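Local coordinates for protein UDP-N-acetylglucosamine 2-epimerase (Listeria monocytogenes, PDB 3OT5) that probably interconverts UDP-N-acetylglucosamine and UDP-N-acetylmannosamine by epimerisation at C2 of the sugar, within a chain of two Rossmann-like domains, at residues 211-215 / 216-220; 108-112 / 113-117; 96-99 / 100-104. One frame throughout, in Å; residues are numbered along the deposited sequence.

Contact 1 of 3, residues 211-215 / 216-220; sequences KDYHH and PILEN
His215 meets Ile217 and the turn beyond it as the N-cap of the short helix 216-219. The imidazole of His215 swings forward along the first turn, its CG trans to N (chi1 -165°), and ND1 accepts from Ile217 N at 3.3 Å. This donor lies 9° out of the ring plane, so the bond meets the ring at its edge. Pro216, which has no N-H to give, sets its CD over one face of the same ring. Ile217 keeps company with His215 along its length, and its CD1 comes 3.5 Å from His215 CE1. Two residues before the cap, the Tyr213 ring turns its CD2-CE2 edge to Leu218: CD1 of Leu218 lies in the ring plane, 3.5 Å from Tyr213 CD2. The phenol's OH is bonded to Asp294, and Phe298 meets the His215 ring edge-to-face, so helix 292-301 backs this surface cap; Ile217 reaches strand 284-287. The carbonyl of His215 serves the first turn as well, with a weak bond from Leu218 N and a better one from Glu219 N, which lies 2.8 Å from His215 O. The side chain of Glu219 follows its own N-H to this carbonyl, bringing Glu219 CG within 3.3 Å of His215 O.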
loop_
_atom_site.group_PDB
_atom_site.type_symbol
_atom_site.label_atom_id
_atom_site.label_comp_id
_atom_site.label_asym_id
_atom_site.label_seq_id
_atom_site.Cartn_x
_atom_site.Cartn_y
_atom_site.Cartn_z
ATOM N N LYS A 211 17.424 2.467 -9.478
ATOM C CA LYS A 211 18.061 3.462 -10.338
ATOM C C LYS A 211 17.894 3.052 -11.804
ATOM O O LYS A 211 17.331 3.793 -12.610
ATOM C CB LYS A 211 19.550 3.542 -9.976
ATOM C CG LYS A 211 20.394 4.565 -10.722
ATOM C CD LYS A 211 21.878 4.325 -10.398
ATOM C CE LYS A 211 22.823 5.354 -11.009
ATOM N NZ LYS A 211 22.733 6.693 -10.354
ATOM N N ASP A 212 18.376 1.858 -12.131
ATOM C CA ASP A 212 18.296 1.338 -13.483
ATOM C C ASP A 212 17.810 -0.111 -13.450
ATOM O O ASP A 212 18.601 -1.050 -13.533
ATOM C CB ASP A 212 19.662 1.447 -14.166
ATOM C CG ASP A 212 19.607 1.105 -15.640
ATOM O OD1 ASP A 212 18.580 0.550 -16.103
ATOM O OD2 ASP A 212 20.591 1.400 -16.338
ATOM N N TYR A 213 16.496 -0.275 -13.330
ATOM C CA TYR A 213 15.872 -1.594 -13.274
ATOM C C TYR A 213 16.090 -2.391 -14.560
ATOM O O TYR A 213 16.139 -1.841 -15.652
ATOM C CB TYR A 213 14.387 -1.461 -12.940
ATOM C CG TYR A 213 13.628 -2.763 -12.872
ATOM C CD1 TYR A 213 13.754 -3.607 -11.774
ATOM C CD2 TYR A 213 12.738 -3.126 -13.884
ATOM C CE1 TYR A 213 13.035 -4.804 -11.700
ATOM C CE2 TYR A 213 12.006 -4.312 -13.815
ATOM C CZ TYR A 213 12.158 -5.148 -12.728
ATOM O OH TYR A 213 11.438 -6.322 -12.660
ATOM N N HIS A 214 16.160 -3.704 -14.382
ATOM C CA HIS A 214 16.458 -4.681 -15.424
ATOM C C HIS A 214 15.333 -5.650 -15.813
ATOM O O HIS A 214 14.943 -6.488 -15.011
ATOM C CB HIS A 214 17.605 -5.533 -14.862
ATOM C CG HIS A 214 17.319 -6.056 -13.477
ATOM N ND1 HIS A 214 17.527 -5.299 -12.340
ATOM C CD2 HIS A 214 16.793 -7.232 -13.053
ATOM C CE1 HIS A 214 17.157 -5.992 -11.276
ATOM N NE2 HIS A 214 16.709 -7.168 -11.681
ATOM N N HIS A 215 14.816 -5.545 -17.034
ATOM C CA HIS A 215 13.799 -6.497 -17.508
ATOM C C HIS A 215 13.658 -6.403 -19.029
ATOM O O HIS A 215 13.378 -5.325 -19.550
ATOM C CB HIS A 215 12.430 -6.290 -16.858
ATOM C CG HIS A 215 11.499 -7.453 -17.053
ATOM N ND1 HIS A 215 10.938 -7.765 -18.274
ATOM C CD2 HIS A 215 11.029 -8.375 -16.180
ATOM C CE1 HIS A 215 10.173 -8.834 -18.145
ATOM N NE2 HIS A 215 10.205 -9.220 -16.882
ATOM N N PRO A 216 13.823 -7.541 -19.743
ATOM C CA PRO A 216 13.758 -7.613 -21.217
ATOM C C PRO A 216 12.666 -6.759 -21.859
ATOM O O PRO A 216 12.950 -5.959 -22.753
ATOM C CB PRO A 216 13.476 -9.105 -21.493
ATOM C CG PRO A 216 13.186 -9.728 -20.154
ATOM C CD PRO A 216 13.901 -8.888 -19.155
ATOM N N ILE A 217 11.434 -6.925 -21.384
ATOM C CA ILE A 217 10.283 -6.188 -21.908
ATOM C C ILE A 217 10.477 -4.687 -21.796
ATOM O O ILE A 217 10.136 -3.929 -22.704
ATOM C CB ILE A 217 9.002 -6.562 -21.148
ATOM C CG1 ILE A 217 8.708 -8.060 -21.298
ATOM C CG2 ILE A 217 7.842 -5.743 -21.656
ATOM C CD1 ILE A 217 7.557 -8.528 -20.443
ATOM N N LEU A 218 11.001 -4.262 -20.659
ATOM C CA LEU A 218 11.251 -2.856 -20.428
ATOM C C LEU A 218 12.418 -2.394 -21.291
ATOM O O LEU A 218 12.423 -1.262 -21.766
ATOM C CB LEU A 218 11.509 -2.608 -18.947
ATOM C CG LEU A 218 10.282 -2.894 -18.071
ATOM C CD1 LEU A 218 10.601 -2.723 -16.594
ATOM C CD2 LEU A 218 9.132 -1.992 -18.480
ATOM N N GLU A 219 13.375 -3.295 -21.524
ATOM C CA GLU A 219 14.552 -3.003 -22.345
ATOM C C GLU A 219 14.213 -3.017 -23.836
ATOM O O GLU A 219 14.816 -2.286 -24.619
ATOM C CB GLU A 219 15.688 -3.998 -22.048
ATOM C CG GLU A 219 16.203 -3.941 -20.598
ATOM C CD GLU A 219 17.294 -4.972 -20.301
ATOM O OE1 GLU A 219 17.800 -4.998 -19.149
ATOM O OE2 GLU A 219 17.646 -5.752 -21.213
ATOM N N ASN A 220 13.257 -3.851 -24.232
ATOM C CA ASN A 220 12.849 -3.914 -25.634
ATOM C C ASN A 220 11.700 -2.958 -25.916
ATOM O O ASN A 220 11.239 -2.855 -27.045
ATOM C CB ASN A 220 12.443 -5.337 -26.013
ATOM C CG ASN A 220 13.605 -6.318 -25.938
ATOM O OD1 ASN A 220 14.718 -5.956 -25.556
ATOM N ND2 ASN A 220 13.349 -7.566 -26.315
#

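Contact 2 of 3, residues 108-112 / 113-117; sequences EVIAA and ENPDI
The C-terminal end of helix 95-113, where the chain turns toward strand 117-121 of the N-terminal Rossmann-like sheet, brings Val109 and Ile110 against Glu113 and Pro115. Two backbone bonds close the last turn. Glu113 N donates to Val109 O at 2.9 Å, nearly straight at 167°. Asn114 N donates to Ile110 O at 2.8 Å, more bent at 146°. Asn114 then leaves helical geometry with a positive phi. Val109 and Glu113 run alongside in one direction. CG1 of Val109 comes 4.1 Å from CG of Glu113, whose chain bends at chi2 (-67°), and the carboxylate forms a salt bridge with Lys29 through OE1. Beyond Asn114 the Pro115 ring crosses Ile110 at about a right angle, its CD 4.1 Å from Ile110 CG2. The same CD also lies 3.5 Å from Ile110 O, next to the bond from Asn114. Val109, Glu113 and Pro115 all touch Met31 of strand 28-34, while Asn114 OD1 takes a hydrogen bond from Lys139. The chemistry thus divides: methyl and methylene groups pack the helix end onto the sheet, while Lys29, near the start of strand 28-34, probably offsets the negative charge of Glu113.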
loop_
_atom_site.group_PDB
_atom_site.type_symbol
_atom_site.label_atom_id
_atom_site.label_comp_id
_atom_site.label_asym_id
_atom_site.label_seq_id
_atom_site.Cartn_x
_atom_site.Cartn_y
_atom_site.Cartn_z
ATOM N N GLU A 108 5.561 -10.746 25.821
ATOM C CA GLU A 108 6.878 -11.138 26.323
ATOM C C GLU A 108 7.993 -10.292 25.711
ATOM O O GLU A 108 8.897 -9.857 26.410
ATOM C CB GLU A 108 7.116 -12.618 26.041
ATOM C CG GLU A 108 8.400 -13.187 26.638
ATOM C CD GLU A 108 8.550 -14.677 26.393
ATOM O OE1 GLU A 108 7.664 -15.271 25.739
ATOM O OE2 GLU A 108 9.548 -15.262 26.863
ATOM N N VAL A 109 7.923 -10.041 24.405
ATOM C CA VAL A 109 8.955 -9.241 23.752
ATOM C C VAL A 109 8.975 -7.824 24.311
ATOM O O VAL A 109 10.046 -7.286 24.594
ATOM C CB VAL A 109 8.783 -9.220 22.216
ATOM C CG1 VAL A 109 9.754 -8.230 21.578
ATOM C CG2 VAL A 109 8.998 -10.611 21.659
ATOM N N ILE A 110 7.793 -7.233 24.484
ATOM C CA ILE A 110 7.685 -5.877 25.008
ATOM C C ILE A 110 8.167 -5.789 26.458
ATOM O O ILE A 110 8.935 -4.893 26.808
ATOM C CB ILE A 110 6.255 -5.354 24.899
ATOM C CG1 ILE A 110 5.878 -5.182 23.421
ATOM C CG2 ILE A 110 6.123 -4.037 25.617
ATOM C CD1 ILE A 110 4.449 -4.828 23.189
ATOM N N ALA A 111 7.732 -6.729 27.289
ATOM C CA ALA A 111 8.128 -6.762 28.700
ATOM C C ALA A 111 9.643 -6.750 28.861
ATOM O O ALA A 111 10.172 -6.054 29.729
ATOM C CB ALA A 111 7.537 -7.999 29.404
ATOM N N ALA A 112 10.328 -7.522 28.019
ATOM C CA ALA A 112 11.780 -7.630 28.060
ATOM C C ALA A 112 12.491 -6.409 27.450
ATOM O O ALA A 112 13.332 -5.791 28.102
ATOM C CB ALA A 112 12.223 -8.904 27.350
ATOM N N GLU A 113 12.150 -6.073 26.209
ATOM C CA GLU A 113 12.776 -4.948 25.500
ATOM C C GLU A 113 12.475 -3.579 26.110
ATOM O O GLU A 113 13.303 -2.656 26.014
ATOM C CB GLU A 113 12.355 -4.957 24.022
ATOM C CG GLU A 113 12.849 -6.184 23.241
ATOM C CD GLU A 113 14.369 -6.227 23.071
ATOM O OE1 GLU A 113 14.986 -5.176 22.761
ATOM O OE2 GLU A 113 14.943 -7.328 23.209
ATOM N N ASN A 114 11.298 -3.460 26.722
ATOM C CA ASN A 114 10.815 -2.226 27.369
ATOM C C ASN A 114 10.931 -0.988 26.473
ATOM O O ASN A 114 11.564 0.010 26.848
ATOM C CB ASN A 114 11.526 -1.977 28.707
ATOM C CG ASN A 114 10.822 -0.906 29.567
ATOM O OD1 ASN A 114 9.644 -0.598 29.355
ATOM N ND2 ASN A 114 11.540 -0.364 30.560
ATOM N N PRO A 115 10.338 -1.056 25.275
ATOM C CA PRO A 115 10.377 0.087 24.402
ATOM C C PRO A 115 9.493 1.205 24.909
ATOM O O PRO A 115 8.546 0.974 25.667
ATOM C CB PRO A 115 9.783 -0.449 23.103
ATOM C CG PRO A 115 8.848 -1.522 23.547
ATOM C CD PRO A 115 9.600 -2.178 24.667
ATOM N N ASP A 116 9.807 2.415 24.473
ATOM C CA ASP A 116 9.024 3.581 24.821
ATOM C C ASP A 116 7.757 3.622 23.991
ATOM O O ASP A 116 6.740 4.153 24.415
ATOM C CB ASP A 116 9.843 4.816 24.557
ATOM C CG ASP A 116 11.059 4.867 25.419
ATOM O OD1 ASP A 116 10.948 4.470 26.594
ATOM O OD2 ASP A 116 12.114 5.300 24.940
ATOM N N ILE A 117 7.811 3.055 22.796
ATOM C CA ILE A 117 6.653 3.079 21.940
ATOM C C ILE A 117 6.700 1.937 20.982
ATOM O O ILE A 117 7.759 1.552 20.497
ATOM C CB ILE A 117 6.540 4.416 21.186
ATOM C CG1 ILE A 117 5.263 4.466 20.336
ATOM C CG2 ILE A 117 7.770 4.652 20.300
ATOM C CD1 ILE A 117 5.049 5.809 19.673
#

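Contact 3 of 3, residues 96-99 / 100-104; sequences AEIT and SRVMN
Five successive i to i+4 bonds carry regular alpha-helical geometry through residues 96-104, from Ser100 N on Ala96 O (3.0 Å, N-H...O 163°) through Met103 N on Thr99 O (2.9 Å) to the last, Asn104 N on Ser100 O. The hydroxyl of Ser100 adds a side-chain contact to this backbone. Its OG sits between backbone N and carbonyl carbon (chi1 55°), which folds it back over the preceding turn, 2.8 Å from Glu97 O and 3.1 Å from Ala96 O. Glu97 and Arg101 extend in the same direction, one beside the other, yet their charged ends stop short of a salt bridge: Glu97 OE2 is 4.3 Å from Arg101 NH1, and the carboxylate and guanidinium planes stand 80° apart. What touches instead is Glu97 CB, which meets the guanidinium at its edge, 3.4 Å from Arg101 NH1. OE2 is hydrogen-bonded to Thr94 N, and at this separation any pull on Arg101 is probably a weak, long-range charge attraction. On the adjoining flank of the helix, Ile98 CG2 lies 4.4 Å from Val102 CG2, a loose apolar pair. Thr99 OG1 is hydrogen-bonded to Leu95 O, one turn back along the helix. Val102 packs on Thr126 and Ala129 of helix 125-136, Thr99 touches Thr125 and Met103 touches Leu132, while Ile98 and Arg101 border the preceding loop at Gln93.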
loop_
_atom_site.group_PDB
_atom_site.type_symbol
_atom_site.label_atom_id
_atom_site.label_comp_id
_atom_site.label_asym_id
_atom_site.label_seq_id
_atom_site.Cartn_x
_atom_site.Cartn_y
_atom_site.Cartn_z
ATOM N N ALA A 96 -8.680 -16.994 16.645
ATOM C CA ALA A 96 -8.505 -16.898 18.082
ATOM C C ALA A 96 -7.093 -17.303 18.484
ATOM O O ALA A 96 -6.489 -16.683 19.341
ATOM C CB ALA A 96 -9.519 -17.789 18.804
ATOM N N GLU A 97 -6.573 -18.340 17.840
ATOM C CA GLU A 97 -5.252 -18.860 18.151
ATOM C C GLU A 97 -4.130 -17.966 17.674
ATOM O O GLU A 97 -3.134 -17.804 18.378
ATOM C CB GLU A 97 -5.108 -20.263 17.578
ATOM C CG GLU A 97 -5.983 -21.262 18.287
ATOM C CD GLU A 97 -6.134 -22.570 17.525
ATOM O OE1 GLU A 97 -6.538 -23.572 18.157
ATOM O OE2 GLU A 97 -5.854 -22.587 16.297
ATOM N N ILE A 98 -4.293 -17.394 16.489
ATOM C CA ILE A 98 -3.311 -16.492 15.923
ATOM C C ILE A 98 -3.185 -15.293 16.848
ATOM O O ILE A 98 -2.091 -14.855 17.186
ATOM C CB ILE A 98 -3.729 -16.023 14.499
ATOM C CG1 ILE A 98 -3.704 -17.203 13.513
ATOM C CG2 ILE A 98 -2.816 -14.930 13.982
ATOM C CD1 ILE A 98 -4.250 -16.854 12.099
ATOM N N THR A 99 -4.333 -14.779 17.261
ATOM C CA THR A 99 -4.408 -13.612 18.137
ATOM C C THR A 99 -3.733 -13.894 19.471
ATOM O O THR A 99 -2.907 -13.120 19.925
ATOM C CB THR A 99 -5.866 -13.209 18.342
ATOM O OG1 THR A 99 -6.455 -12.949 17.056
ATOM C CG2 THR A 99 -5.995 -11.979 19.231
ATOM N N SER A 100 -4.075 -15.007 20.094
ATOM C CA SER A 100 -3.455 -15.349 21.365
ATOM C C SER A 100 -1.925 -15.554 21.226
ATOM O O SER A 100 -1.155 -15.048 22.044
ATOM C CB SER A 100 -4.121 -16.574 21.964
ATOM O OG SER A 100 -4.106 -17.636 21.049
ATOM N N ARG A 101 -1.487 -16.269 20.194
ATOM C CA ARG A 101 -0.049 -16.497 20.001
ATOM C C ARG A 101 0.751 -15.211 19.824
ATOM O O ARG A 101 1.823 -15.057 20.412
ATOM C CB ARG A 101 0.225 -17.445 18.833
ATOM C CG ARG A 101 -0.073 -18.894 19.148
ATOM C CD ARG A 101 0.365 -19.806 18.018
ATOM N NE ARG A 101 0.247 -21.215 18.389
ATOM C CZ ARG A 101 -0.840 -21.963 18.216
ATOM N NH1 ARG A 101 -1.939 -21.457 17.666
ATOM N NH2 ARG A 101 -0.827 -23.236 18.594
ATOM N N VAL A 102 0.229 -14.305 19.010
ATOM C CA VAL A 102 0.876 -13.028 18.752
ATOM C C VAL A 102 0.864 -12.118 19.992
ATOM O O VAL A 102 1.858 -11.426 20.287
ATOM C CB VAL A 102 0.182 -12.275 17.580
ATOM C CG1 VAL A 102 0.689 -10.895 17.487
ATOM C CG2 VAL A 102 0.386 -13.017 16.249
ATOM N N MET A 103 -0.267 -12.118 20.700
ATOM C CA MET A 103 -0.431 -11.302 21.884
ATOM C C MET A 103 0.498 -11.758 23.002
ATOM O O MET A 103 1.135 -10.940 23.648
ATOM C CB MET A 103 -1.875 -11.371 22.357
ATOM C CG MET A 103 -2.153 -10.615 23.652
ATOM S SD MET A 103 -3.831 -10.934 24.214
ATOM C CE MET A 103 -3.851 -12.717 24.332
ATOM N N ASN A 104 0.559 -13.059 23.236
ATOM C CA ASN A 104 1.435 -13.599 24.278
ATOM C C ASN A 104 2.895 -13.448 23.886
ATOM O O ASN A 104 3.747 -13.169 24.736
ATOM C CB ASN A 104 1.095 -15.058 24.568
ATOM C CG ASN A 104 -0.239 -15.208 25.257
ATOM O OD1 ASN A 104 -0.528 -14.503 26.222
ATOM N ND2 ASN A 104 -1.043 -16.161 24.800
#

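From the N terminus, the chain passes contact 3 first, then contact 2, then contact 1; all three lie in series and none encloses or crosses another. Contacts 3 and 2 share helix 95-113, their centres about 17 Å apart: the first belongs to its N-terminal half, facing helix 125-136, and the second to its C-terminal end, where the chain turns into strand 117-121 beside strand 28-34. Contact 1 lies about 44 Å from contact 2 and about 43 Å from contact 3, centre to centre. It closes the loop from helix 200-208 into helix 216-219, next to helix 292-301 and strand 284-287 of the six-stranded sheet.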